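Local atomic coordinates of aminotransferase (Helicobacter pylori, PDB entry 2FNU), a protein that catalyses the PLP-dependent transamination of a UDP-linked 4-keto sugar, the second step in making the flagellin-modifying sugar pseudaminic acid. Residues A59-T62 against L63-F67; E138-Q141 against K142-K146; F229-E233 against I234-L238; S304-R308 against G309-Q313; Y316-I319 against Y320-Q323. All coordinates share one frame; numbering follows the deposited sequence.

Contact 1: residues A59-T62 against L63-F67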
# COMPACT_ATOMS: atom_id res chain seq x y z
N ALA B 59 -2.06 -7.43 -2.34
CA ALA B 59 -2.97 -8.57 -2.32
C ALA B 59 -2.22 -9.89 -2.54
O ALA B 59 -2.44 -10.87 -1.81
CB ALA B 59 -4.06 -8.39 -3.36
N LEU B 60 -1.31 -9.91 -3.52
CA LEU B 60 -0.55 -11.13 -3.82
C LEU B 60 0.32 -11.52 -2.63
O LEU B 60 0.36 -12.70 -2.24
CB LEU B 60 0.33 -10.94 -5.07
CG LEU B 60 -0.37 -11.00 -6.43
CD1 LEU B 60 0.53 -10.44 -7.52
CD2 LEU B 60 -0.79 -12.41 -6.77
N LEU B 61 1.02 -10.55 -2.03
CA LEU B 61 1.86 -10.87 -0.88
C LEU B 61 0.99 -11.43 0.24
O LEU B 61 1.34 -12.42 0.89
CB LEU B 61 2.58 -9.63 -0.36
CG LEU B 61 3.39 -9.85 0.93
CD1 LEU B 61 4.60 -10.75 0.63
CD2 LEU B 61 3.85 -8.52 1.52
N THR B 62 -0.14 -10.78 0.49
CA THR B 62 -1.03 -11.23 1.57
C THR B 62 -1.53 -12.65 1.33
O THR B 62 -1.57 -13.47 2.25
CB THR B 62 -2.20 -10.25 1.71
OG1 THR B 62 -1.66 -8.96 2.02
CG2 THR B 62 -3.16 -10.68 2.83
N LEU B 63 -1.91 -12.94 0.09
CA LEU B 63 -2.33 -14.30 -0.27
C LEU B 63 -1.18 -15.30 -0.11
O LEU B 63 -1.36 -16.37 0.52
CB LEU B 63 -2.87 -14.33 -1.71
CG LEU B 63 -3.22 -15.74 -2.21
CD1 LEU B 63 -4.24 -16.46 -1.30
CD2 LEU B 63 -3.78 -15.58 -3.64
N TYR B 64 -0.01 -14.99 -0.67
CA TYR B 64 1.09 -15.95 -0.64
C TYR B 64 1.56 -16.24 0.78
O TYR B 64 1.98 -17.37 1.08
CB TYR B 64 2.28 -15.41 -1.44
CG TYR B 64 2.09 -15.30 -2.95
CD1 TYR B 64 2.95 -14.52 -3.70
CD2 TYR B 64 1.07 -16.01 -3.63
CE1 TYR B 64 2.86 -14.43 -5.09
CE2 TYR B 64 0.94 -15.92 -5.01
CZ TYR B 64 1.86 -15.13 -5.75
OH TYR B 64 1.78 -15.02 -7.12
N ARG B 65 1.50 -15.23 1.65
CA ARG B 65 1.97 -15.39 3.02
C ARG B 65 0.98 -16.17 3.86
O ARG B 65 1.37 -16.79 4.87
CB ARG B 65 2.21 -14.01 3.68
CG ARG B 65 3.50 -13.31 3.22
CD ARG B 65 4.78 -13.93 3.84
NE ARG B 65 4.75 -13.85 5.31
CZ ARG B 65 5.05 -12.74 6.01
NH1 ARG B 65 5.45 -11.63 5.39
NH2 ARG B 65 4.94 -12.77 7.33
N ASN B 66 -0.29 -16.15 3.47
CA ASN B 66 -1.34 -16.65 4.36
C ASN B 66 -2.06 -17.92 3.91
O ASN B 66 -2.74 -18.56 4.73
CB ASN B 66 -2.37 -15.55 4.67
CG ASN B 66 -1.79 -14.46 5.54
OD1 ASN B 66 -1.38 -13.39 5.06
ND2 ASN B 66 -1.72 -14.72 6.83
N PHE B 67 -1.93 -18.31 2.64
CA PHE B 67 -2.67 -19.50 2.18
C PHE B 67 -2.23 -20.75 2.93
O PHE B 67 -3.00 -21.70 3.07
CB PHE B 67 -2.59 -19.66 0.65
CG PHE B 67 -1.33 -20.31 0.16
CD1 PHE B 67 -1.32 -21.65 -0.25
CD2 PHE B 67 -0.15 -19.56 0.05
CE1 PHE B 67 -0.14 -22.25 -0.69
CE2 PHE B 67 1.03 -20.14 -0.40
CZ PHE B 67 1.03 -21.50 -0.79
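Leu60 and Tyr64 sit one helical turn apart and run side by side, pointing the same way. The CD2 methyl of Leu60 reaches the outer end of the phenol, 3.9 Å from Tyr64 CZ. Leu60 O lies over one face at the base of the ring, 3.2 Å from Tyr64 CG. Tyr64 CG stands beside its backbone N (chi1 -68°), which turns the ring back along the preceding turn. The phenol OH is held by the backbone O of Thr87.

Leu61 and Arg65 form a second pair, also alongside one another. Leu61 CD1 packs on Arg65 CG at 3.8 Å. The arginine chain then bends twice and carries its guanidinium to a salt bridge with Glu93 of the second subunit. Thr62 turns its OG1 back to Ser58 O.

The backbone beneath is regular helix. Tyr64 N bonds to Leu60 O at 2.8 Å, and Arg65 N to Leu61 O at 2.9 Å. Asn66 N to Thr62 O is only weak, and Leu63 O takes both Asn66 N and Phe67 N. Helix 56-66 follows strand 49-53 of the central sheet, and its Leu60 lines the cofactor pocket of this PLP-dependent aminotransferase.

Contact 2: residues E138-Q141 against K142-K146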
# COMPACT_ATOMS: atom_id res chain seq x y z
N GLU B 138 -10.46 -26.00 -15.32
CA GLU B 138 -10.81 -27.35 -14.84
C GLU B 138 -9.58 -28.25 -14.78
O GLU B 138 -9.37 -28.97 -13.81
CB GLU B 138 -11.88 -27.97 -15.73
CG GLU B 138 -12.50 -29.23 -15.13
CD GLU B 138 -13.77 -29.66 -15.85
OE1 GLU B 138 -14.06 -30.87 -15.84
OE2 GLU B 138 -14.47 -28.79 -16.41
N SER B 139 -8.75 -28.15 -15.82
CA SER B 139 -7.51 -28.91 -15.86
C SER B 139 -6.61 -28.61 -14.65
O SER B 139 -6.10 -29.54 -14.00
CB SER B 139 -6.78 -28.60 -17.17
OG SER B 139 -5.59 -29.36 -17.26
N VAL B 140 -6.43 -27.32 -14.34
CA VAL B 140 -5.53 -26.92 -13.26
C VAL B 140 -6.12 -27.31 -11.88
O VAL B 140 -5.37 -27.74 -10.98
CB VAL B 140 -5.22 -25.41 -13.32
CG1 VAL B 140 -4.33 -24.98 -12.16
CG2 VAL B 140 -4.55 -25.05 -14.67
N GLN B 141 -7.43 -27.13 -11.71
CA GLN B 141 -8.12 -27.55 -10.48
C GLN B 141 -7.88 -29.03 -10.18
O GLN B 141 -7.49 -29.41 -9.07
CB GLN B 141 -9.63 -27.34 -10.62
CG GLN B 141 -10.13 -25.90 -10.48
CD GLN B 141 -11.64 -25.79 -10.68
OE1 GLN B 141 -12.23 -26.56 -11.47
NE2 GLN B 141 -12.26 -24.83 -9.99
N LYS B 142 -8.08 -29.84 -11.22
CA LYS B 142 -7.96 -31.30 -11.06
C LYS B 142 -6.54 -31.68 -10.75
O LYS B 142 -6.29 -32.54 -9.89
CB LYS B 142 -8.44 -32.01 -12.32
CG LYS B 142 -9.96 -32.04 -12.42
CD LYS B 142 -10.40 -32.80 -13.65
CE LYS B 142 -11.92 -32.86 -13.74
NZ LYS B 142 -12.35 -33.36 -15.07
N LEU B 143 -5.59 -31.05 -11.44
CA LEU B 143 -4.19 -31.33 -11.17
C LEU B 143 -3.76 -30.98 -9.74
O LEU B 143 -3.02 -31.72 -9.07
CB LEU B 143 -3.31 -30.62 -12.18
CG LEU B 143 -1.83 -31.02 -12.13
CD1 LEU B 143 -1.61 -32.49 -12.49
CD2 LEU B 143 -0.96 -30.14 -13.03
N CYS B 144 -4.20 -29.82 -9.27
CA CYS B 144 -3.86 -29.38 -7.92
C CYS B 144 -4.48 -30.29 -6.87
O CYS B 144 -3.84 -30.64 -5.89
CB CYS B 144 -4.30 -27.93 -7.72
SG CYS B 144 -3.20 -26.72 -8.56
N LYS B 145 -5.73 -30.69 -7.09
CA LYS B 145 -6.39 -31.62 -6.16
C LYS B 145 -5.62 -32.94 -6.15
O LYS B 145 -5.31 -33.48 -5.08
CB LYS B 145 -7.85 -31.84 -6.56
CG LYS B 145 -8.63 -32.69 -5.58
CD LYS B 145 -10.10 -32.71 -5.94
CE LYS B 145 -10.89 -33.48 -4.89
NZ LYS B 145 -12.36 -33.43 -5.17
N LYS B 146 -5.25 -33.42 -7.34
CA LYS B 146 -4.54 -34.71 -7.44
C LYS B 146 -3.26 -34.69 -6.61
O LYS B 146 -2.94 -35.67 -5.93
CB LYS B 146 -4.24 -35.03 -8.92
CG LYS B 146 -3.38 -36.27 -9.15
CD LYS B 146 -3.07 -36.46 -10.64
CE LYS B 146 -2.25 -37.72 -10.86
NZ LYS B 146 -1.95 -37.92 -12.30
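Lys142 N to Glu138 O, at 3.0 Å, is the first of four successive i to i+4 backbone bonds, which continue to Lys145 N on Gln141 O at 2.9 Å. On this regular helix Glu138 and Lys142 lie side by side and point the same way. Glu138 CG is anti to its backbone N (chi1 -168°), while Lys142 CG stands beside its own N (chi1 -76°). The lysine therefore leans back over the turn toward the glutamate. Its chain is extended and passes Glu138 O, with CG 3.4 Å from that oxygen. At the end Lys142 NZ meets Glu138 OE1 at 3.1 Å, a salt bridge that uses the anti lone pair of the oxygen.

Toward the sheet the side chains are mostly apolar. Val140 CG1 comes within 4.2 Å of Cys144 SG. Val140 and Cys144 rest on Phe151 of strand 150-154, and Leu143 and Cys144 on Ile125 of strand 122-128. Gln141, the polar exception, sends NE2 to the backbone O of Phe171.

Helix 137-146 is the crossover helix between strands 122-128 and 150-154. The Glu138-Lys142 pair is a single charged bond at the partly exposed surface, so its contribution to stability is probably modest.

Contact 3: residues F229-E233 against I234-L238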
# COMPACT_ATOMS: atom_id res chain seq x y z
N PHE B 229 -2.07 -2.26 4.29
CA PHE B 229 -2.34 -2.36 2.86
C PHE B 229 -3.81 -2.00 2.58
O PHE B 229 -4.41 -2.48 1.62
CB PHE B 229 -2.08 -3.79 2.36
CG PHE B 229 -0.66 -4.27 2.54
CD1 PHE B 229 0.43 -3.39 2.49
CD2 PHE B 229 -0.41 -5.63 2.66
CE1 PHE B 229 1.74 -3.86 2.62
CE2 PHE B 229 0.90 -6.11 2.80
CZ PHE B 229 1.97 -5.24 2.76
N ARG B 230 -4.39 -1.15 3.42
CA ARG B 230 -5.82 -0.84 3.28
C ARG B 230 -6.09 -0.00 2.05
O ARG B 230 -5.24 0.80 1.60
CB ARG B 230 -6.32 -0.12 4.53
CG ARG B 230 -6.21 -0.96 5.81
CD ARG B 230 -6.89 -0.29 6.98
NE ARG B 230 -6.31 1.02 7.30
CZ ARG B 230 -5.58 1.31 8.38
NH1 ARG B 230 -5.32 0.38 9.31
NH2 ARG B 230 -5.15 2.55 8.56
N LEU B 231 -7.28 -0.19 1.48
CA LEU B 231 -7.81 0.70 0.47
C LEU B 231 -8.68 1.74 1.18
O LEU B 231 -9.55 1.38 1.97
CB LEU B 231 -8.67 -0.10 -0.53
CG LEU B 231 -9.03 0.66 -1.82
CD1 LEU B 231 -7.79 0.82 -2.70
CD2 LEU B 231 -10.12 -0.07 -2.60
N ASN B 232 -8.44 3.02 0.91
CA ASN B 232 -9.19 4.04 1.65
C ASN B 232 -10.59 4.27 1.06
O ASN B 232 -10.97 3.63 0.07
CB ASN B 232 -8.38 5.34 1.72
CG ASN B 232 -8.04 5.89 0.35
OD1 ASN B 232 -6.86 5.94 -0.06
ND2 ASN B 232 -9.06 6.26 -0.38
N GLU B 233 -11.36 5.17 1.68
CA GLU B 233 -12.76 5.37 1.28
C GLU B 233 -12.89 6.10 -0.05
O GLU B 233 -13.87 5.90 -0.77
CB GLU B 233 -13.53 6.13 2.36
CG GLU B 233 -13.66 5.36 3.64
CD GLU B 233 -14.69 4.26 3.53
OE1 GLU B 233 -14.30 3.10 3.31
OE2 GLU B 233 -15.90 4.56 3.62
N ILE B 234 -11.93 6.96 -0.36
CA ILE B 234 -11.98 7.71 -1.62
C ILE B 234 -11.88 6.69 -2.76
O ILE B 234 -12.71 6.69 -3.68
CB ILE B 234 -10.83 8.72 -1.71
CG1 ILE B 234 -10.93 9.76 -0.57
CG2 ILE B 234 -10.84 9.42 -3.07
CD1 ILE B 234 -9.66 10.62 -0.45
N GLN B 235 -10.91 5.79 -2.67
CA GLN B 235 -10.69 4.81 -3.73
C GLN B 235 -11.80 3.77 -3.75
O GLN B 235 -12.15 3.27 -4.81
CB GLN B 235 -9.40 4.06 -3.49
CG GLN B 235 -8.17 4.87 -3.48
CD GLN B 235 -7.00 4.03 -2.98
OE1 GLN B 235 -6.11 3.69 -3.76
NE2 GLN B 235 -7.03 3.64 -1.69
N SER B 236 -12.33 3.42 -2.57
CA SER B 236 -13.43 2.45 -2.51
C SER B 236 -14.70 2.99 -3.17
O SER B 236 -15.45 2.25 -3.82
CB SER B 236 -13.72 2.07 -1.06
OG SER B 236 -12.61 1.38 -0.50
N ALA B 237 -14.95 4.29 -3.01
CA ALA B 237 -16.10 4.91 -3.67
C ALA B 237 -15.92 4.86 -5.18
O ALA B 237 -16.86 4.58 -5.93
CB ALA B 237 -16.22 6.37 -3.22
N LEU B 238 -14.70 5.16 -5.64
CA LEU B 238 -14.38 5.04 -7.05
C LEU B 238 -14.59 3.61 -7.54
O LEU B 238 -15.21 3.38 -8.58
CB LEU B 238 -12.95 5.52 -7.28
CG LEU B 238 -12.45 5.56 -8.71
CD1 LEU B 238 -13.50 6.21 -9.64
CD2 LEU B 238 -11.09 6.29 -8.77
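Asn232 O is gripped by two groups of the same residue, Ser236. The hydroxyl OG of Ser236 donates to Asn232 O at 2.8 Å, and the backbone N of Ser236 donates to the same Asn232 O at 3.0 Å. The two donors arrive differently. The hydroxyl stands above the carbonyl plane, 41° out of it. The amide N is tilted from that plane by only 18°. Ser236 OG lies beside its own backbone N (chi1 -66°), which sends the hydroxyl back down the helix to this carbonyl. The next backbone bond runs from Ala237 N to Glu233 O at 3.0 Å.

Leu231 closes over these polar groups from the loop side. Its CD2 methyl lies 3.6 Å from Ser236 OG. Its CG packs on Gln235 CB at 3.8 Å, the two side chains crossing at a slant. Asn232 and Gln235 also meet, roughly at a right angle, with their amide planes not far from parallel. This amide pair is buried, and Gln235 and Asn232 of the second subunit pack against it.

Glu233 takes its carboxylate the other way, to accept from the backbone N-H groups of Arg33 and Ser34 at the start of helix 32-45, where the helix dipole would probably stabilise its negative charge. Asn232 also touches Thr29, a substrate-binding residue. The segment is a helix N-terminus with Asn232 at the N-cap, set in the subunit interface beside a substrate-binding loop.

Contact 4: residues S304-R308 against G309-Q313. With UD1 (uridine-diphosphate-N-acetylglucosamine), chain F.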
# COMPACT_ATOMS: atom_id res chain seq x y z
N SER B 304 8.33 2.80 -34.73
CA SER B 304 7.50 3.30 -35.82
C SER B 304 6.05 3.50 -35.36
O SER B 304 5.42 4.52 -35.65
CB SER B 304 7.57 2.35 -37.02
OG SER B 304 6.77 2.82 -38.10
N LEU B 305 5.51 2.53 -34.61
CA LEU B 305 4.17 2.67 -34.06
C LEU B 305 4.10 3.91 -33.19
O LEU B 305 3.18 4.72 -33.32
CB LEU B 305 3.78 1.42 -33.24
CG LEU B 305 3.52 0.16 -34.07
CD1 LEU B 305 3.27 -1.03 -33.15
CD2 LEU B 305 2.35 0.36 -35.06
N HIS B 306 5.08 4.07 -32.30
CA HIS B 306 5.08 5.23 -31.42
C HIS B 306 5.17 6.55 -32.18
O HIS B 306 4.51 7.52 -31.81
CB HIS B 306 6.18 5.12 -30.37
CG HIS B 306 5.81 4.24 -29.21
ND1 HIS B 306 5.95 4.63 -27.90
CD2 HIS B 306 5.26 3.00 -29.18
CE1 HIS B 306 5.54 3.66 -27.11
NE2 HIS B 306 5.11 2.66 -27.86
N LYS B 307 5.97 6.58 -33.25
CA LYS B 307 6.08 7.81 -34.07
C LYS B 307 4.75 8.18 -34.71
O LYS B 307 4.48 9.35 -34.97
CB LYS B 307 7.17 7.66 -35.12
CG LYS B 307 8.57 7.88 -34.57
CD LYS B 307 9.63 7.73 -35.65
CE LYS B 307 11.03 7.84 -35.04
NZ LYS B 307 12.09 7.70 -36.07
N ARG B 308 3.90 7.17 -34.94
CA ARG B 308 2.55 7.36 -35.46
C ARG B 308 1.51 7.63 -34.36
O ARG B 308 0.32 7.71 -34.64
CB ARG B 308 2.11 6.13 -36.26
CG ARG B 308 2.99 5.87 -37.48
CD ARG B 308 2.67 4.54 -38.11
NE ARG B 308 3.67 4.14 -39.11
CZ ARG B 308 3.54 4.31 -40.42
NH1 ARG B 308 2.45 4.87 -40.92
NH2 ARG B 308 4.51 3.91 -41.24
N GLY B 309 1.97 7.75 -33.12
CA GLY B 309 1.08 8.07 -32.00
C GLY B 309 0.41 6.85 -31.41
O GLY B 309 -0.49 6.98 -30.58
N ILE B 310 0.84 5.65 -31.82
CA ILE B 310 0.28 4.40 -31.30
C ILE B 310 1.24 3.85 -30.24
O ILE B 310 2.24 3.20 -30.58
CB ILE B 310 0.09 3.36 -32.42
CG1 ILE B 310 -0.80 3.94 -33.53
CG2 ILE B 310 -0.54 2.07 -31.87
CD1 ILE B 310 -0.69 3.17 -34.81
N LEU B 311 0.93 4.12 -28.97
CA LEU B 311 1.89 3.88 -27.89
C LEU B 311 1.80 2.45 -27.39
O LEU B 311 1.52 2.18 -26.21
CB LEU B 311 1.75 4.91 -26.77
CG LEU B 311 1.73 6.37 -27.25
CD1 LEU B 311 1.56 7.34 -26.04
CD2 LEU B 311 2.98 6.73 -28.06
N ALA B 312 2.09 1.53 -28.30
CA ALA B 312 1.93 0.11 -28.03
C ALA B 312 2.97 -0.34 -27.03
O ALA B 312 4.03 0.30 -26.88
CB ALA B 312 2.05 -0.69 -29.32
N GLN B 313 2.69 -1.45 -26.36
CA GLN B 313 3.56 -1.96 -25.30
C GLN B 313 3.71 -3.47 -25.50
O GLN B 313 2.95 -4.08 -26.24
CB GLN B 313 2.93 -1.62 -23.94
CG GLN B 313 3.70 -2.05 -22.71
CD GLN B 313 5.12 -1.54 -22.70
OE1 GLN B 313 5.97 -2.04 -23.43
NE2 GLN B 313 5.38 -0.53 -21.87
C1' UD1 F . 2.98 -2.50 -15.28
C2' UD1 F . 2.47 -3.62 -16.20
C3' UD1 F . 0.96 -3.78 -16.14
C4' UD1 F . 0.47 -3.81 -14.68
C5' UD1 F . 1.04 -2.69 -13.80
C6' UD1 F . 0.34 -1.35 -14.02
C7' UD1 F . 4.00 -3.91 -18.11
C8' UD1 F . 4.43 -3.43 -19.48
N2' UD1 F . 2.91 -3.37 -17.57
O1' UD1 F . 2.67 -1.22 -15.84
O3' UD1 F . 0.56 -5.01 -16.79
O5' UD1 F . 2.47 -2.58 -13.94
O7' UD1 F . 4.63 -4.77 -17.55
N1 UD1 F . -1.39 5.26 -17.79
C2 UD1 F . -2.52 6.10 -17.71
N3 UD1 F . -2.95 6.53 -16.52
C4 UD1 F . -2.33 6.19 -15.38
C5 UD1 F . -1.21 5.36 -15.39
C6 UD1 F . -0.73 4.89 -16.60
O2 UD1 F . -3.12 6.44 -18.77
O4 UD1 F . -2.78 6.62 -14.30
C1B UD1 F . -0.93 4.81 -19.12
C2B UD1 F . 0.04 5.86 -19.65
O2' UD1 F . -0.22 6.09 -21.03
C3B UD1 F . 1.40 5.24 -19.45
C4B UD1 F . 1.11 3.76 -19.57
O4B UD1 F . -0.21 3.58 -19.06
O3B UD1 F . 2.36 5.66 -20.43
C5B UD1 F . 2.11 2.96 -18.76
O5B UD1 F . 1.79 1.59 -18.90
PA UD1 F . 2.90 0.48 -18.55
O1A UD1 F . 2.25 -0.89 -18.61
O2A UD1 F . 4.13 0.76 -19.40
O3A UD1 F . 3.16 0.94 -17.01
PB UD1 F . 3.77 -0.03 -15.87
O1B UD1 F . 5.10 -0.61 -16.34
O2B UD1 F . 3.67 0.72 -14.55
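A Schellman motif ends helix 298-307 here, and the chain beyond it leads into the nucleotide-sugar pocket. Gly309 has positive phi (85°), where a CB would collide with the carbonyl O of Arg308. Two bonds reach back into the last turn. Ile310 N donates to Leu305 O at 2.9 Å, and Gly309 N to His306 O, also at 2.9 Å. Both donors stand above the carbonyl planes.

His306 then ties the returning chain to the helix. Its NE2 donates to Ala312 O at 2.8 Å, almost straight at 177°. Ala312 O lies in the imidazole plane and accepts the N-H on a lone pair in its carbonyl plane. One face of the imidazole is covered by Leu311, whose CA sits 3.7 Å from the ring centroid in a CH-pi contact. The ring is thus fixed both at an edge and over a face. Phe217 and Phe218 of the second subunit add edge-to-face contacts.

On the buried side, Leu305 spreads its two methyls. CD1 meets Ala312 CB at 4.0 Å, and CD2 faces Ile310 CD1 at 4.1 Å. Beyond the turn, Gln313 NE2 donates to O2A of the UD1 diphosphate at 3.1 Å and also to Phe217 O of the second subunit.

Gly309 and Leu311 bond to Phe4 of strand 4-5, which pairs parallel with strand 310-311, while helix 355-370 packs against Leu305 and Ile310.

Contact 5: residues Y316-I319 against Y320-Q323. With UD1 (uridine-diphosphate-N-acetylglucosamine), chain F.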
# COMPACT_ATOMS: atom_id res chain seq x y z
N TYR B 316 4.90 -10.03 -22.01
CA TYR B 316 5.85 -9.50 -21.04
C TYR B 316 7.22 -10.12 -21.31
O TYR B 316 7.31 -11.24 -21.84
CB TYR B 316 5.47 -9.96 -19.62
CG TYR B 316 4.20 -9.38 -19.07
CD1 TYR B 316 3.01 -10.10 -19.12
CD2 TYR B 316 4.19 -8.10 -18.49
CE1 TYR B 316 1.83 -9.57 -18.60
CE2 TYR B 316 3.00 -7.55 -17.97
CZ TYR B 316 1.84 -8.29 -18.04
OH TYR B 316 0.69 -7.76 -17.53
N LYS B 317 8.28 -9.45 -20.88
CA LYS B 317 9.60 -10.08 -20.79
C LYS B 317 9.51 -11.32 -19.88
O LYS B 317 8.97 -11.24 -18.79
CB LYS B 317 10.60 -9.07 -20.22
CG LYS B 317 12.01 -9.57 -19.97
CD LYS B 317 12.87 -8.33 -19.66
CE LYS B 317 14.31 -8.65 -19.34
NZ LYS B 317 15.05 -7.34 -19.24
N PRO B 318 10.00 -12.47 -20.35
CA PRO B 318 9.98 -13.65 -19.48
C PRO B 318 10.65 -13.33 -18.15
O PRO B 318 11.76 -12.81 -18.14
CB PRO B 318 10.77 -14.69 -20.28
CG PRO B 318 10.46 -14.31 -21.75
CD PRO B 318 10.51 -12.80 -21.70
N ILE B 319 9.98 -13.63 -17.04
CA ILE B 319 10.45 -13.18 -15.73
C ILE B 319 11.85 -13.68 -15.39
O ILE B 319 12.65 -12.97 -14.76
CB ILE B 319 9.43 -13.55 -14.62
CG1 ILE B 319 8.14 -12.73 -14.79
CG2 ILE B 319 10.01 -13.36 -13.23
CD1 ILE B 319 6.96 -13.27 -13.97
N TYR B 320 12.16 -14.89 -15.83
CA TYR B 320 13.48 -15.50 -15.51
C TYR B 320 14.64 -14.77 -16.20
O TYR B 320 15.80 -15.04 -15.90
CB TYR B 320 13.49 -17.00 -15.84
CG TYR B 320 13.17 -17.29 -17.30
CD1 TYR B 320 11.94 -17.85 -17.67
CD2 TYR B 320 14.08 -16.99 -18.31
CE1 TYR B 320 11.63 -18.10 -19.01
CE2 TYR B 320 13.78 -17.23 -19.67
CZ TYR B 320 12.55 -17.80 -20.00
OH TYR B 320 12.23 -18.03 -21.32
N GLN B 321 14.33 -13.87 -17.15
CA GLN B 321 15.35 -13.06 -17.82
C GLN B 321 15.87 -11.91 -16.96
O GLN B 321 16.94 -11.34 -17.26
CB GLN B 321 14.82 -12.46 -19.14
CG GLN B 321 14.63 -13.40 -20.32
CD GLN B 321 14.44 -12.63 -21.67
OE1 GLN B 321 14.69 -11.42 -21.76
NE2 GLN B 321 14.01 -13.36 -22.71
N TYR B 322 15.10 -11.50 -15.95
CA TYR B 322 15.52 -10.38 -15.11
C TYR B 322 16.77 -10.75 -14.31
O TYR B 322 16.92 -11.90 -13.88
CB TYR B 322 14.40 -9.97 -14.16
CG TYR B 322 13.28 -9.20 -14.82
CD1 TYR B 322 13.52 -7.98 -15.48
CD2 TYR B 322 11.96 -9.67 -14.75
CE1 TYR B 322 12.48 -7.26 -16.07
CE2 TYR B 322 10.90 -8.95 -15.34
CZ TYR B 322 11.18 -7.74 -15.98
OH TYR B 322 10.19 -6.98 -16.59
N GLN B 323 17.63 -9.75 -14.09
CA GLN B 323 18.89 -9.92 -13.35
C GLN B 323 18.73 -10.65 -12.02
O GLN B 323 19.51 -11.56 -11.68
CB GLN B 323 19.56 -8.55 -13.12
CG GLN B 323 20.91 -8.65 -12.39
CD GLN B 323 21.63 -7.31 -12.19
OE1 GLN B 323 22.65 -7.23 -11.49
NE2 GLN B 323 21.10 -6.25 -12.80
C1' UD1 F . 2.98 -2.50 -15.28
C2' UD1 F . 2.47 -3.62 -16.20
C3' UD1 F . 0.96 -3.78 -16.14
C4' UD1 F . 0.47 -3.81 -14.68
C5' UD1 F . 1.04 -2.69 -13.80
C6' UD1 F . 0.34 -1.35 -14.02
C7' UD1 F . 4.00 -3.91 -18.11
C8' UD1 F . 4.43 -3.43 -19.48
N2' UD1 F . 2.91 -3.37 -17.57
O1' UD1 F . 2.67 -1.22 -15.84
O3' UD1 F . 0.56 -5.01 -16.79
O5' UD1 F . 2.47 -2.58 -13.94
O7' UD1 F . 4.63 -4.77 -17.55
N1 UD1 F . -1.39 5.26 -17.79
C2 UD1 F . -2.52 6.10 -17.71
N3 UD1 F . -2.95 6.53 -16.52
C4 UD1 F . -2.33 6.19 -15.38
C5 UD1 F . -1.21 5.36 -15.39
C6 UD1 F . -0.73 4.89 -16.60
O2 UD1 F . -3.12 6.44 -18.77
O4 UD1 F . -2.78 6.62 -14.30
C1B UD1 F . -0.93 4.81 -19.12
C2B UD1 F . 0.04 5.86 -19.65
O2' UD1 F . -0.22 6.09 -21.03
C3B UD1 F . 1.40 5.24 -19.45
C4B UD1 F . 1.11 3.76 -19.57
O4B UD1 F . -0.21 3.58 -19.06
O3B UD1 F . 2.36 5.66 -20.43
C5B UD1 F . 2.11 2.96 -18.76
O5B UD1 F . 1.79 1.59 -18.90
PA UD1 F . 2.90 0.48 -18.55
O1A UD1 F . 2.25 -0.89 -18.61
O2A UD1 F . 4.13 0.76 -19.40
O3A UD1 F . 3.16 0.94 -17.01
PB UD1 F . 3.77 -0.03 -15.87
O1B UD1 F . 5.10 -0.61 -16.34
O2B UD1 F . 3.67 0.72 -14.55
O HOH W 1 17.32 -8.62 -18.06
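Pro318 lays its CB over one face of the Tyr320 ring, 3.9 Å from the ring centroid, in a CH-pi contact offset toward the rim. Tyr320 CG lies between its backbone N and carbonyl carbon (chi1 58°), which folds the ring back over the proline. Gln321 runs alongside Pro318 on its CG-CD side, with NE2 3.7 Å from Pro318 CD. Lys317 is extended and crosses Tyr322 at a slant, its CD 3.8 Å from Tyr322 CE1.

Two backbone bonds set this geometry. Gln321 N donates to Pro318 O at 3.0 Å, and Tyr322 N to Ile319 O at 3.1 Å. They are i to i+3 bonds of a short 3-10 turn. A water links the Lys317 side chain to the backbone, accepting from Lys317 NZ at 2.9 Å and donating to Gln321 O.

Further out, Glu338 of helix 335-343 accepts from both Tyr320 OH and Gln321 NE2. Lys317 NZ makes a salt bridge with Glu219 of the second subunit. At the front of the segment, Tyr316 follows a cis peptide and points into the active site. Its OH donates to UD1 O3' at 2.9 Å and is also hydrogen-bonded to PMP O3. The 3-10 turn leads to Tyr322, the N-cap of helix 323-328, and so joins a substrate- and cofactor-binding tyrosine to the subunit interface.

How the contacts relate
All five contacts are local. Contacts 1 and 3 touch through Phe229, which packs on Thr62 and Leu61, with Thr62 OG1 3.6 Å from Phe229 CD2. Contacts 4 and 5 adjoin in sequence, their centres 23 Å apart, and both bind the same UD1, one at the diphosphate and the other at the sugar. Contact 1 borders the cofactor, as does contact 5, with the Leu60 side chain about 4 Å from PMP. Contact 3 lies by the other UD1 of the dimer, about 6 Å from the Glu233 side chain. Contact 2 lies away from these sites, its centre 41 Å from that of contact 4. Contacts 1, 3, 4 and 5 touch the second subunit.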